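Local coordinates for protein alternansucrase (Leuconostoc mesenteroides, PDB 6HVG) that is a large multidomain enzyme of glycoside hydrolase family 70, with a TIM-barrel-type domain, a bound calcium ion and repeats related to choline- and cell-wall-binding modules, at residues 372-377 with 1358-1363; 1323-1328 with 1341-1346. All blocks are in the same frame, centred on the assembly; numbering follows the deposited sequence.

Interaction 1 (372-377 with 1358-1363); sequences TAIEYQ and FMPNGV
Asn1361 is the main bump here: its side chain enters the hollow of loop 372-377, with the carbonyl oxygens of Ala373 and Glu375 bordering it. It occupies the third position of a type I beta turn, Met1359 to Gly1362. A chi1 of 60° puts CG between the backbone N and the carbonyl carbon, and from there ND2 gives Glu375 O a nearly straight hydrogen bond (3.0 Å, 172°). Gln377, bent at chi2, folds NE2 back onto Glu375 O, also at 3.0 Å. The two amides approach from opposite faces of the carbonyl plane, one from each segment. Val1363 N adds a weak hydrogen bond to Asn1361 OD1. Tyr376 slides alongside Asn1361, its ring 23° from the amide plane. Asn1361 O lies at the ring edge, 3.6 Å from Tyr376 CD1, and one water links this oxygen to Gln377 N. Pro1360 is a second bump. Its CD rests 3.9 Å from Ala373 CB, while its CB meets Ile374 CD1 at 4.1 Å where the two side chains cross at about a right angle. Phe360 of strand 360-363 packs against Ala373, Met1359 and Pro1360, and Tyr1324 of strand 1323-1326 against Gln377 and Val1363. The turn, in the loop between strands 1354-1357 and 1368-1371, thus docks on the loop between strands 370-371 and 383-384, joining parts of the chain far apart in sequence, both of which carry repeats of the choline-binding clan.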
ATOM      1  N   THR A 372      19.579  25.102 -39.996  1.00 59.17           N
ATOM      2  CA  THR A 372      18.871  26.376 -40.067  1.00 53.96           C
ATOM      3  C   THR A 372      17.401  26.288 -39.629  1.00 51.42           C
ATOM      4  O   THR A 372      16.781  27.309 -39.359  1.00 50.76           O
ATOM      5  CB  THR A 372      19.028  26.977 -41.476  1.00 54.25           C
ATOM      6  OG1 THR A 372      18.521  28.312 -41.472  1.00 56.99           O
ATOM      7  CG2 THR A 372      18.338  26.138 -42.532  1.00 54.33           C
ATOM      8  N   ALA A 373      16.867  25.062 -39.539  1.00 51.10           N
ATOM      9  CA  ALA A 373      15.478  24.786 -39.125  1.00 48.62           C
ATOM     10  C   ALA A 373      14.459  25.544 -39.956  1.00 51.81           C
ATOM     11  O   ALA A 373      13.415  25.964 -39.457  1.00 53.09           O
ATOM     12  CB  ALA A 373      15.271  25.088 -37.668  1.00 48.76           C
ATOM     13  N   ILE A 374      14.795  25.701 -41.238  1.00 51.42           N
ATOM     14  CA  ILE A 374      13.947  26.287 -42.256  1.00 49.75           C
ATOM     15  C   ILE A 374      13.178  25.173 -42.984  1.00 48.53           C
ATOM     16  O   ILE A 374      12.012  25.339 -43.338  1.00 50.62           O
ATOM     17  CB  ILE A 374      14.826  27.057 -43.265  1.00 52.28           C
ATOM     18  CG1 ILE A 374      15.522  28.241 -42.586  1.00 51.59           C
ATOM     19  CG2 ILE A 374      14.033  27.526 -44.471  1.00 56.80           C
ATOM     20  CD1 ILE A 374      14.613  29.183 -41.843  1.00 52.72           C
ATOM     21  N   GLU A 375      13.845  24.045 -43.195  1.00 46.39           N
ATOM     22  CA  GLU A 375      13.232  22.899 -43.823  1.00 48.02           C
ATOM     23  C   GLU A 375      12.224  22.214 -42.925  1.00 46.62           C
ATOM     24  O   GLU A 375      12.535  21.873 -41.781  1.00 47.43           O
ATOM     25  CB  GLU A 375      14.285  21.870 -44.219  1.00 52.39           C
ATOM     26  CG  GLU A 375      15.202  22.396 -45.316  1.00 59.57           C
ATOM     27  CD  GLU A 375      16.103  21.327 -45.898  1.00 65.14           C
ATOM     28  OE1 GLU A 375      15.727  20.135 -45.797  1.00 64.39           O
ATOM     29  OE2 GLU A 375      17.176  21.690 -46.452  1.00 69.86           O
ATOM     30  N   TYR A 376      11.022  21.999 -43.447  1.00 43.20           N
ATOM     31  CA  TYR A 376      10.013  21.275 -42.698  1.00 40.70           C
ATOM     32  C   TYR A 376      10.462  19.836 -42.495  1.00 40.40           C
ATOM     33  O   TYR A 376      10.965  19.229 -43.391  1.00 41.45           O
ATOM     34  CB  TYR A 376       8.671  21.341 -43.390  1.00 39.14           C
ATOM     35  CG  TYR A 376       8.056  22.731 -43.356  1.00 41.67           C
ATOM     36  CD1 TYR A 376       7.838  23.401 -42.144  1.00 41.73           C
ATOM     37  CD2 TYR A 376       7.664  23.377 -44.533  1.00 40.28           C
ATOM     38  CE1 TYR A 376       7.255  24.667 -42.122  1.00 42.07           C
ATOM     39  CE2 TYR A 376       7.105  24.642 -44.514  1.00 41.44           C
ATOM     40  CZ  TYR A 376       6.884  25.284 -43.308  1.00 43.09           C
ATOM     41  OH  TYR A 376       6.308  26.539 -43.281  1.00 41.09           O
ATOM     42  N   GLN A 377      10.315  19.327 -41.280  1.00 41.92           N
ATOM     43  CA  GLN A 377      10.717  17.968 -40.935  1.00 43.98           C
ATOM     44  C   GLN A 377       9.611  16.954 -41.047  1.00 44.43           C
ATOM     45  O   GLN A 377       9.866  15.753 -40.929  1.00 43.88           O
ATOM     46  CB  GLN A 377      11.259  17.928 -39.504  1.00 44.17           C
ATOM     47  CG  GLN A 377      12.461  18.816 -39.262  1.00 44.58           C
ATOM     48  CD  GLN A 377      13.615  18.445 -40.134  1.00 45.19           C
ATOM     49  OE1 GLN A 377      14.246  17.428 -39.928  1.00 51.51           O
ATOM     50  NE2 GLN A 377      13.891  19.262 -41.120  1.00 47.30           N
ATOM     51  N   PHE A1358       8.884  27.288 -30.299  1.00 44.41           N
ATOM     52  CA  PHE A1358       8.725  26.716 -31.649  1.00 44.46           C
ATOM     53  C   PHE A1358       9.731  27.285 -32.635  1.00 44.39           C
ATOM     54  O   PHE A1358       9.957  28.485 -32.662  1.00 42.57           O
ATOM     55  CB  PHE A1358       7.314  26.932 -32.179  1.00 44.24           C
ATOM     56  CG  PHE A1358       6.269  26.343 -31.311  1.00 44.58           C
ATOM     57  CD1 PHE A1358       6.128  24.971 -31.268  1.00 47.21           C
ATOM     58  CD2 PHE A1358       5.458  27.121 -30.526  1.00 44.45           C
ATOM     59  CE1 PHE A1358       5.167  24.361 -30.472  1.00 49.20           C
ATOM     60  CE2 PHE A1358       4.497  26.533 -29.710  1.00 47.42           C
ATOM     61  CZ  PHE A1358       4.356  25.145 -29.671  1.00 49.19           C
ATOM     62  N   MET A1359      10.308  26.415 -33.464  1.00 44.65           N
ATOM     63  CA  MET A1359      11.364  26.826 -34.375  1.00 45.75           C
ATOM     64  C   MET A1359      10.762  27.403 -35.654  1.00 44.15           C
ATOM     65  O   MET A1359       9.549  27.483 -35.788  1.00 45.82           O
ATOM     66  CB  MET A1359      12.295  25.647 -34.629  1.00 49.03           C
ATOM     67  CG  MET A1359      12.872  25.073 -33.331  1.00 51.43           C
ATOM     68  SD  MET A1359      14.346  24.095 -33.649  1.00 56.76           S
ATOM     69  CE  MET A1359      14.079  22.563 -32.793  1.00 61.50           C
ATOM     70  N   PRO A1360      11.584  27.877 -36.587  1.00 44.91           N
ATOM     71  CA  PRO A1360      10.980  28.476 -37.782  1.00 44.51           C
ATOM     72  C   PRO A1360      10.174  27.456 -38.604  1.00 46.35           C
ATOM     73  O   PRO A1360       9.255  27.847 -39.309  1.00 44.80           O
ATOM     74  CB  PRO A1360      12.180  28.970 -38.578  1.00 44.65           C
ATOM     75  CG  PRO A1360      13.304  29.064 -37.612  1.00 46.02           C
ATOM     76  CD  PRO A1360      13.045  28.030 -36.563  1.00 46.36           C
ATOM     77  N   ASN A1361      10.530  26.172 -38.499  1.00 44.77           N
ATOM     78  CA  ASN A1361       9.776  25.104 -39.128  1.00 44.47           C
ATOM     79  C   ASN A1361       8.719  24.509 -38.208  1.00 45.46           C
ATOM     80  O   ASN A1361       8.116  23.481 -38.524  1.00 42.53           O
ATOM     81  CB  ASN A1361      10.706  23.995 -39.636  1.00 46.50           C
ATOM     82  CG  ASN A1361      11.513  23.377 -38.533  1.00 47.14           C
ATOM     83  OD1 ASN A1361      11.324  23.689 -37.362  1.00 49.56           O
ATOM     84  ND2 ASN A1361      12.436  22.520 -38.897  1.00 48.93           N
ATOM     85  N   GLY A1362       8.496  25.141 -37.049  1.00 47.44           N
ATOM     86  CA  GLY A1362       7.358  24.805 -36.158  1.00 46.17           C
ATOM     87  C   GLY A1362       7.604  23.676 -35.190  1.00 45.46           C
ATOM     88  O   GLY A1362       6.722  23.347 -34.402  1.00 49.55           O
ATOM     89  N   VAL A1363       8.808  23.111 -35.229  1.00 43.92           N
ATOM     90  CA  VAL A1363       9.200  22.039 -34.334  1.00 43.75           C
ATOM     91  C   VAL A1363       9.311  22.607 -32.920  1.00 43.38           C
ATOM     92  O   VAL A1363       9.904  23.670 -32.687  1.00 42.39           O
ATOM     93  CB  VAL A1363      10.578  21.461 -34.729  1.00 45.67           C
ATOM     94  CG1 VAL A1363      11.042  20.424 -33.720  1.00 46.64           C
ATOM     95  CG2 VAL A1363      10.528  20.827 -36.108  1.00 45.01           C
TER
HETATM   96  O   HOH W   1       8.674  20.869 -39.241  1.00 35.09           O

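Interaction 2 (1323-1328 with 1341-1346); sequences WYYFDK and PIRTVE
Tyr1325 lays one face of its ring against Val1345, the two side chains reaching toward each other from opposite directions, so that the methyl CG1 comes down over the ring face. The strands 1323-1326 and 1342-1345 belong to successive two-stranded hairpins and are not paired: even their nearest CA atoms, those of Tyr1325 and Val1345, are 8.5 Å apart, and side chains bridge the interval. Strand 1323-1326 lies in a putative cell-wall-binding repeat of the choline-binding clan. From CB, which is packed by Phe1358, the tyrosine runs with CG opposite its backbone N (chi1 177°), directing the ring across to the second strand. CG is the ring atom farthest from the methyl, 4.1 Å from Val1345 CG1. Along one flank CD1 and CE1 come progressively closer to that methyl; along the other, CD2 also touches Val1345 CG2 at 4.2 Å. CE2 meets Arg1343 NH1 at 3.9 Å. At CZ the approach of Val1345 CG1 shortens to 3.4 Å. The methyl therefore sits over the ring but displaced toward its rim, a CH-pi contact 3.5 Å from the centroid and 16° off the normal. At the tip, OH still touches Val1345 CG1 (3.8 Å) and is hydrogen-bonded to Asp1313 OD1, and Phe1315 meets the ring obliquely. Arg1343, extended from CG to NE, crosses the tyrosine at about a right angle, its guanidinium turned 49° from the ring. Arg1343 NH2 stops 5.1 Å from Asp1327 OD2, while Asp1327 OD1 accepts from the backbone N of Tyr1331. The segments share no hydrogen bond or salt bridge: van der Waals and CH-pi contact joins them. The nearby opposite charges may add a modest long-range attraction, and the tyrosine hydroxyl has its polar partner outside both segments.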
ATOM      1  N   TRP A1323       7.062  17.530 -32.556  1.00 40.55           N
ATOM      2  CA  TRP A1323       5.789  18.037 -32.063  1.00 39.14           C
ATOM      3  C   TRP A1323       5.529  19.428 -32.571  1.00 39.02           C
ATOM      4  O   TRP A1323       6.455  20.232 -32.717  1.00 39.30           O
ATOM      5  CB  TRP A1323       5.763  18.041 -30.531  1.00 38.98           C
ATOM      6  CG  TRP A1323       5.502  16.698 -29.952  1.00 38.53           C
ATOM      7  CD1 TRP A1323       6.432  15.722 -29.681  1.00 37.70           C
ATOM      8  CD2 TRP A1323       4.232  16.153 -29.590  1.00 37.95           C
ATOM      9  NE1 TRP A1323       5.814  14.626 -29.152  1.00 37.05           N
ATOM     10  CE2 TRP A1323       4.465  14.860 -29.077  1.00 36.27           C
ATOM     11  CE3 TRP A1323       2.919  16.643 -29.613  1.00 38.57           C
ATOM     12  CZ2 TRP A1323       3.434  14.034 -28.634  1.00 34.65           C
ATOM     13  CZ3 TRP A1323       1.890  15.820 -29.143  1.00 37.49           C
ATOM     14  CH2 TRP A1323       2.159  14.531 -28.670  1.00 35.21           C
ATOM     15  N   TYR A1324       4.249  19.710 -32.818  1.00 40.04           N
ATOM     16  CA  TYR A1324       3.784  21.012 -33.311  1.00 40.74           C
ATOM     17  C   TYR A1324       2.549  21.476 -32.544  1.00 40.32           C
ATOM     18  O   TYR A1324       1.801  20.653 -32.010  1.00 40.76           O
ATOM     19  CB  TYR A1324       3.421  20.888 -34.791  1.00 41.62           C
ATOM     20  CG  TYR A1324       4.526  20.292 -35.627  1.00 39.60           C
ATOM     21  CD1 TYR A1324       4.634  18.923 -35.776  1.00 38.86           C
ATOM     22  CD2 TYR A1324       5.464  21.100 -36.242  1.00 39.93           C
ATOM     23  CE1 TYR A1324       5.643  18.368 -36.520  1.00 40.45           C
ATOM     24  CE2 TYR A1324       6.475  20.561 -36.998  1.00 41.48           C
ATOM     25  CZ  TYR A1324       6.563  19.200 -37.134  1.00 41.86           C
ATOM     26  OH  TYR A1324       7.587  18.669 -37.875  1.00 43.02           O
ATOM     27  N   TYR A1325       2.339  22.788 -32.494  1.00 38.42           N
ATOM     28  CA  TYR A1325       1.091  23.334 -31.980  1.00 37.24           C
ATOM     29  C   TYR A1325       0.343  24.102 -33.085  1.00 38.41           C
ATOM     30  O   TYR A1325       0.911  24.952 -33.761  1.00 36.96           O
ATOM     31  CB  TYR A1325       1.353  24.265 -30.798  1.00 36.30           C
ATOM     32  CG  TYR A1325       0.097  24.896 -30.314  1.00 36.49           C
ATOM     33  CD1 TYR A1325      -0.901  24.132 -29.721  1.00 38.00           C
ATOM     34  CD2 TYR A1325      -0.139  26.237 -30.483  1.00 36.40           C
ATOM     35  CE1 TYR A1325      -2.091  24.702 -29.318  1.00 37.28           C
ATOM     36  CE2 TYR A1325      -1.326  26.809 -30.076  1.00 35.37           C
ATOM     37  CZ  TYR A1325      -2.290  26.035 -29.509  1.00 36.38           C
ATOM     38  OH  TYR A1325      -3.460  26.602 -29.076  1.00 42.65           O
ATOM     39  N   PHE A1326      -0.935  23.781 -33.250  1.00 38.21           N
ATOM     40  CA  PHE A1326      -1.792  24.451 -34.199  1.00 40.17           C
ATOM     41  C   PHE A1326      -2.764  25.350 -33.452  1.00 42.66           C
ATOM     42  O   PHE A1326      -3.507  24.874 -32.584  1.00 45.64           O
ATOM     43  CB  PHE A1326      -2.557  23.418 -35.068  1.00 40.58           C
ATOM     44  CG  PHE A1326      -1.677  22.703 -36.043  1.00 40.07           C
ATOM     45  CD1 PHE A1326      -0.849  21.699 -35.620  1.00 39.42           C
ATOM     46  CD2 PHE A1326      -1.646  23.065 -37.373  1.00 40.09           C
ATOM     47  CE1 PHE A1326      -0.015  21.053 -36.507  1.00 39.87           C
ATOM     48  CE2 PHE A1326      -0.815  22.422 -38.264  1.00 38.99           C
ATOM     49  CZ  PHE A1326       0.005  21.417 -37.833  1.00 38.41           C
ATOM     50  N   ASP A1327      -2.778  26.633 -33.821  1.00 43.66           N
ATOM     51  CA  ASP A1327      -3.594  27.650 -33.141  1.00 44.43           C
ATOM     52  C   ASP A1327      -5.087  27.529 -33.430  1.00 45.99           C
ATOM     53  O   ASP A1327      -5.522  26.659 -34.196  1.00 45.48           O
ATOM     54  CB  ASP A1327      -3.062  29.063 -33.450  1.00 46.74           C
ATOM     55  CG  ASP A1327      -3.159  29.457 -34.933  1.00 50.11           C
ATOM     56  OD1 ASP A1327      -4.092  29.004 -35.630  1.00 51.82           O
ATOM     57  OD2 ASP A1327      -2.305  30.248 -35.403  1.00 50.69           O
ATOM     58  N   LYS A1328      -5.869  28.402 -32.810  1.00 51.51           N
ATOM     59  CA  LYS A1328      -7.307  28.432 -33.027  1.00 56.81           C
ATOM     60  C   LYS A1328      -7.684  28.553 -34.496  1.00 52.77           C
ATOM     61  O   LYS A1328      -8.657  27.943 -34.937  1.00 55.07           O
ATOM     62  CB  LYS A1328      -7.906  29.604 -32.278  1.00 66.06           C
ATOM     63  CG  LYS A1328      -7.907  29.539 -30.754  1.00 76.94           C
ATOM     64  CD  LYS A1328      -8.457  30.842 -30.171  1.00 90.16           C
ATOM     65  CE  LYS A1328      -7.854  32.118 -30.804  1.00 91.97           C
ATOM     66  NZ  LYS A1328      -8.382  33.377 -30.222  1.00 89.35           N
ATOM     67  N   PRO A1341      10.845  33.413 -30.317  1.00 52.87           N
ATOM     68  CA  PRO A1341      10.335  32.072 -30.605  1.00 50.70           C
ATOM     69  C   PRO A1341       9.497  31.494 -29.487  1.00 51.83           C
ATOM     70  O   PRO A1341       8.734  30.566 -29.730  1.00 58.48           O
ATOM     71  CB  PRO A1341      11.605  31.236 -30.812  1.00 51.09           C
ATOM     72  CG  PRO A1341      12.712  32.010 -30.182  1.00 51.13           C
ATOM     73  CD  PRO A1341      12.318  33.441 -30.258  1.00 52.60           C
ATOM     74  N   ILE A1342       9.623  32.029 -28.278  1.00 51.76           N
ATOM     75  CA  ILE A1342       8.856  31.540 -27.134  1.00 52.84           C
ATOM     76  C   ILE A1342       7.423  32.017 -27.226  1.00 52.60           C
ATOM     77  O   ILE A1342       7.178  33.205 -27.323  1.00 55.29           O
ATOM     78  CB  ILE A1342       9.434  32.063 -25.806  1.00 53.61           C
ATOM     79  CG1 ILE A1342      10.870  31.560 -25.596  1.00 54.40           C
ATOM     80  CG2 ILE A1342       8.583  31.632 -24.636  1.00 50.75           C
ATOM     81  CD1 ILE A1342      11.619  32.271 -24.481  1.00 53.57           C
ATOM     82  N   ARG A1343       6.484  31.088 -27.164  1.00 53.77           N
ATOM     83  CA  ARG A1343       5.075  31.420 -27.226  1.00 54.73           C
ATOM     84  C   ARG A1343       4.335  30.804 -26.067  1.00 52.10           C
ATOM     85  O   ARG A1343       4.588  29.668 -25.686  1.00 49.82           O
ATOM     86  CB  ARG A1343       4.445  30.923 -28.531  1.00 60.62           C
ATOM     87  CG  ARG A1343       3.054  31.533 -28.846  1.00 69.84           C
ATOM     88  CD  ARG A1343       2.383  30.754 -29.946  1.00 75.01           C
ATOM     89  NE  ARG A1343       1.125  31.283 -30.480  1.00 72.41           N
ATOM     90  CZ  ARG A1343      -0.073  31.021 -29.976  1.00 67.66           C
ATOM     91  NH1 ARG A1343      -0.220  30.341 -28.850  1.00 69.48           N
ATOM     92  NH2 ARG A1343      -1.141  31.485 -30.582  1.00 69.47           N
ATOM     93  N   THR A1344       3.400  31.576 -25.527  1.00 54.21           N
ATOM     94  CA  THR A1344       2.496  31.123 -24.484  1.00 49.52           C
ATOM     95  C   THR A1344       1.318  30.471 -25.142  1.00 49.19           C
ATOM     96  O   THR A1344       0.659  31.085 -25.943  1.00 53.41           O
ATOM     97  CB  THR A1344       2.000  32.315 -23.664  1.00 47.87           C
ATOM     98  OG1 THR A1344       3.112  32.897 -22.981  1.00 47.32           O
ATOM     99  CG2 THR A1344       0.945  31.901 -22.663  1.00 46.04           C
ATOM    100  N   VAL A1345       1.041  29.232 -24.776  1.00 51.34           N
ATOM    101  CA  VAL A1345      -0.055  28.467 -25.340  1.00 52.28           C
ATOM    102  C   VAL A1345      -1.157  28.233 -24.308  1.00 53.28           C
ATOM    103  O   VAL A1345      -0.888  27.738 -23.236  1.00 52.43           O
ATOM    104  CB  VAL A1345       0.467  27.094 -25.858  1.00 54.52           C
ATOM    105  CG1 VAL A1345      -0.644  26.281 -26.503  1.00 53.12           C
ATOM    106  CG2 VAL A1345       1.613  27.285 -26.842  1.00 54.74           C
ATOM    107  N   GLU A1346      -2.397  28.577 -24.664  1.00 60.24           N
ATOM    108  CA  GLU A1346      -3.607  28.228 -23.906  1.00 61.30           C
ATOM    109  C   GLU A1346      -4.525  27.332 -24.748  1.00 62.27           C
ATOM    110  O   GLU A1346      -5.095  27.818 -25.698  1.00 64.32           O
ATOM    111  CB  GLU A1346      -4.352  29.503 -23.512  1.00 65.26           C
ATOM    112  CG  GLU A1346      -3.694  30.270 -22.360  1.00 74.52           C
ATOM    113  CD  GLU A1346      -4.400  31.604 -22.032  1.00 81.05           C
ATOM    114  OE1 GLU A1346      -4.909  32.274 -22.962  1.00 83.22           O
ATOM    115  OE2 GLU A1346      -4.464  31.986 -20.838  1.00 73.19           O
TER

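In the fold
The two contacts are neighbours, their centres 14 Å apart and both some 40 Å or more from the chain centre. Each mixes buried and exposed residues. Interaction 1 joins two loops and covers 348 Å², with amide-to-carbonyl bonding, a bridging water and a proline patch; interaction 2 joins two strands over 178 Å² through an aromatic face, a methyl and an arginine guanidinium. In the loop contact the Glu375 carbonyl takes two side-chain amides, whereas the strands of interaction 2 pair with other strands. The two contacts share elements: Tyr1324 of strand 1323-1326 packs against the turn at Asn1361 and Gly1362, and Pro1341 meets Phe1358, so both segments of interaction 2 touch 1358-1363.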